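Local coordinates for putative periplasmic protein (Salmonella enterica subsp. enterica serovar Typhimurium, PDB 4J32) that is the immunity protein Tai4, which binds the type VI secretion effector Tae4, a peptidoglycan hydrolase, and probably protects the periplasm from it, at residues B[55-60]-B[89-94]. Residues are numbered along the deposited sequence; the frame is centred on the assembly and turned at random.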
loop_
_atom_site.group_PDB
_atom_site.type_symbol
_atom_site.label_atom_id
_atom_site.label_comp_id
_atom_site.label_asym_id
_atom_site.label_seq_id
_atom_site.Cartn_x
_atom_site.Cartn_y
_atom_site.Cartn_z
ATOM N N HIS B 55 1.596 -16.120 9.776
ATOM C CA HIS B 55 0.790 -15.865 10.975
ATOM C C HIS B 55 1.546 -14.953 11.949
ATOM O O HIS B 55 0.942 -14.080 12.583
ATOM C CB HIS B 55 0.413 -17.160 11.719
ATOM C CG HIS B 55 -0.413 -18.123 10.925
ATOM N ND1 HIS B 55 -0.710 -19.390 11.391
ATOM C CD2 HIS B 55 -0.975 -18.031 9.694
ATOM C CE1 HIS B 55 -1.435 -20.027 10.487
ATOM N NE2 HIS B 55 -1.601 -19.230 9.445
ATOM N N GLU B 56 2.858 -15.169 12.089
ATOM C CA GLU B 56 3.650 -14.314 12.989
ATOM C C GLU B 56 3.851 -12.896 12.413
ATOM O O GLU B 56 3.826 -11.915 13.150
ATOM C CB GLU B 56 5.009 -14.953 13.284
ATOM C CG GLU B 56 5.738 -14.308 14.491
ATOM C CD GLU B 56 4.989 -14.363 15.822
ATOM O OE1 GLU B 56 3.971 -15.093 15.983
ATOM O OE2 GLU B 56 5.457 -13.673 16.767
ATOM N N ILE B 57 4.088 -12.798 11.111
ATOM C CA ILE B 57 4.119 -11.491 10.436
ATOM C C ILE B 57 2.804 -10.734 10.703
ATOM O O ILE B 57 2.814 -9.545 11.049
ATOM C CB ILE B 57 4.393 -11.624 8.933
ATOM C CG1 ILE B 57 5.811 -12.170 8.733
ATOM C CG2 ILE B 57 4.253 -10.244 8.226
ATOM C CD1 ILE B 57 6.186 -12.568 7.264
ATOM N N ASP B 58 1.683 -11.433 10.555
ATOM C CA ASP B 58 0.369 -10.869 10.935
ATOM C C ASP B 58 0.292 -10.392 12.384
ATOM O O ASP B 58 -0.278 -9.321 12.634
ATOM C CB ASP B 58 -0.755 -11.877 10.659
ATOM C CG ASP B 58 -2.117 -11.401 11.152
ATOM O OD1 ASP B 58 -2.730 -10.525 10.489
ATOM O OD2 ASP B 58 -2.590 -11.914 12.196
ATOM N N GLU B 59 0.837 -11.162 13.333
ATOM C CA GLU B 59 0.849 -10.727 14.744
ATOM C C GLU B 59 1.525 -9.367 14.901
ATOM O O GLU B 59 1.065 -8.508 15.682
ATOM C CB GLU B 59 1.545 -11.763 15.650
ATOM C CG GLU B 59 0.756 -13.049 15.853
ATOM C CD GLU B 59 -0.545 -12.823 16.608
ATOM O OE1 GLU B 59 -1.515 -13.560 16.339
ATOM O OE2 GLU B 59 -0.591 -11.935 17.477
ATOM N N ILE B 60 2.620 -9.170 14.170
ATOM C CA ILE B 60 3.345 -7.888 14.236
ATOM C C ILE B 60 2.564 -6.801 13.507
ATOM O O ILE B 60 2.454 -5.678 14.009
ATOM C CB ILE B 60 4.805 -7.996 13.711
ATOM C CG1 ILE B 60 5.533 -9.130 14.444
ATOM C CG2 ILE B 60 5.549 -6.644 13.859
ATOM C CD1 ILE B 60 6.918 -9.503 13.816
ATOM N N ARG B 89 11.770 -3.375 13.446
ATOM C CA ARG B 89 12.959 -4.176 13.724
ATOM C C ARG B 89 12.600 -5.644 14.009
ATOM O O ARG B 89 13.282 -6.545 13.526
ATOM C CB ARG B 89 13.746 -3.578 14.891
ATOM C CG ARG B 89 15.106 -4.224 15.097
ATOM C CD ARG B 89 15.833 -3.708 16.356
ATOM N NE ARG B 89 15.484 -4.472 17.560
ATOM C CZ ARG B 89 15.802 -5.754 17.777
ATOM N NH1 ARG B 89 16.482 -6.463 16.876
ATOM N NH2 ARG B 89 15.420 -6.341 18.904
ATOM N N GLU B 90 11.532 -5.877 14.778
ATOM C CA GLU B 90 11.073 -7.233 15.113
ATOM C C GLU B 90 10.732 -8.041 13.851
ATOM O O GLU B 90 11.068 -9.226 13.737
ATOM C CB GLU B 90 9.867 -7.162 16.075
ATOM C CG GLU B 90 9.254 -8.515 16.452
ATOM C CD GLU B 90 8.004 -8.427 17.341
ATOM O OE1 GLU B 90 7.466 -7.316 17.586
ATOM O OE2 GLU B 90 7.559 -9.496 17.800
ATOM N N LEU B 91 10.050 -7.382 12.919
ATOM C CA LEU B 91 9.688 -7.988 11.641
ATOM C C LEU B 91 10.935 -8.377 10.857
ATOM O O LEU B 91 11.045 -9.496 10.335
ATOM C CB LEU B 91 8.841 -7.019 10.810
ATOM C CG LEU B 91 8.555 -7.436 9.364
ATOM C CD1 LEU B 91 7.679 -8.703 9.302
ATOM C CD2 LEU B 91 7.929 -6.278 8.507
ATOM N N ASN B 92 11.881 -7.451 10.766
ATOM C CA ASN B 92 13.032 -7.739 9.971
ATOM C C ASN B 92 13.907 -8.856 10.630
ATOM O O ASN B 92 14.433 -9.713 9.918
ATOM C CB ASN B 92 13.683 -6.418 9.521
ATOM C CG ASN B 92 12.829 -5.693 8.431
ATOM O OD1 ASN B 92 12.874 -6.072 7.259
ATOM N ND2 ASN B 92 12.017 -4.682 8.829
ATOM N N GLU B 93 13.980 -8.887 11.966
ATOM C CA GLU B 93 14.671 -9.962 12.688
ATOM C C GLU B 93 13.985 -11.312 12.534
ATOM O O GLU B 93 14.646 -12.326 12.353
ATOM C CB GLU B 93 14.863 -9.605 14.171
ATOM C CG GLU B 93 15.781 -8.408 14.384
ATOM C CD GLU B 93 17.129 -8.539 13.662
ATOM O OE1 GLU B 93 17.820 -9.577 13.810
ATOM O OE2 GLU B 93 17.501 -7.583 12.938
ATOM N N LEU B 94 12.653 -11.317 12.587
ATOM C CA LEU B 94 11.861 -12.529 12.354
ATOM C C LEU B 94 12.205 -13.171 10.999
ATOM O O LEU B 94 12.402 -14.389 10.891
ATOM C CB LEU B 94 10.365 -12.189 12.370
ATOM C CG LEU B 94 9.357 -13.291 12.019
ATOM C CD1 LEU B 94 9.356 -14.408 13.113
ATOM C CD2 LEU B 94 7.957 -12.716 11.852
#
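An antiparallel helix-helix packing joins Ile57 and Ile60 of helix 51-65 to Glu90, Leu91 and Leu94 of the C-terminal helix 89-96. The axes of the two short segments come within 10.1 Å of each other, their N-to-C directions 169° apart, a separation that leaves room for branched aliphatic side chains between the backbones. Ile60 buries the most surface against the partner helix. With CG1 set beside its backbone N (chi1 -53°) and the chain then extended, its CD1 lies 3.8 Å from CA of Leu91, against the backbone of the partner helix, and 3.7 Å from CG of Glu90. One turn along helix 89-96, Leu94 fills the neighbouring place: its CD2 meets CG1 of Ile57 at 3.8 Å and also touches CD1 of Ile60, so one methyl group is shared by both isoleucines. Deeper in, CG2 of Ile57 and CD1 of Leu91 touch at 3.9 Å, and Phe85 of helix 78-86 packs on Ile57, Ile60 and Leu91, while Trp17 and Ala18 of helix 10-26 cover Ile57. The three buried residues that touch across the contact, Ile57, Ile60 and Leu91, are all aliphatic, and no hydrogen bond passes between the segments. On the more open side, two glutamates lend their methylenes. Glu56 lays CG over Leu94, 3.8 Å from CD2, and its chain then bends about the CB-CG bond, whereas Glu90, in the conformer described here, runs extended past Ile60 and reaches a salt bridge from OE1 to Lys63. In that conformer OE2 of Glu56 lies 4.8 Å from OE2 of Glu90, and Lys63 probably eases the repulsion expected there. Aliphatic residues facing inward, with charged ones at the outer edge, are the pattern of amphipathic helices packed antiparallel in a small all-helical domain, here that of Tai4.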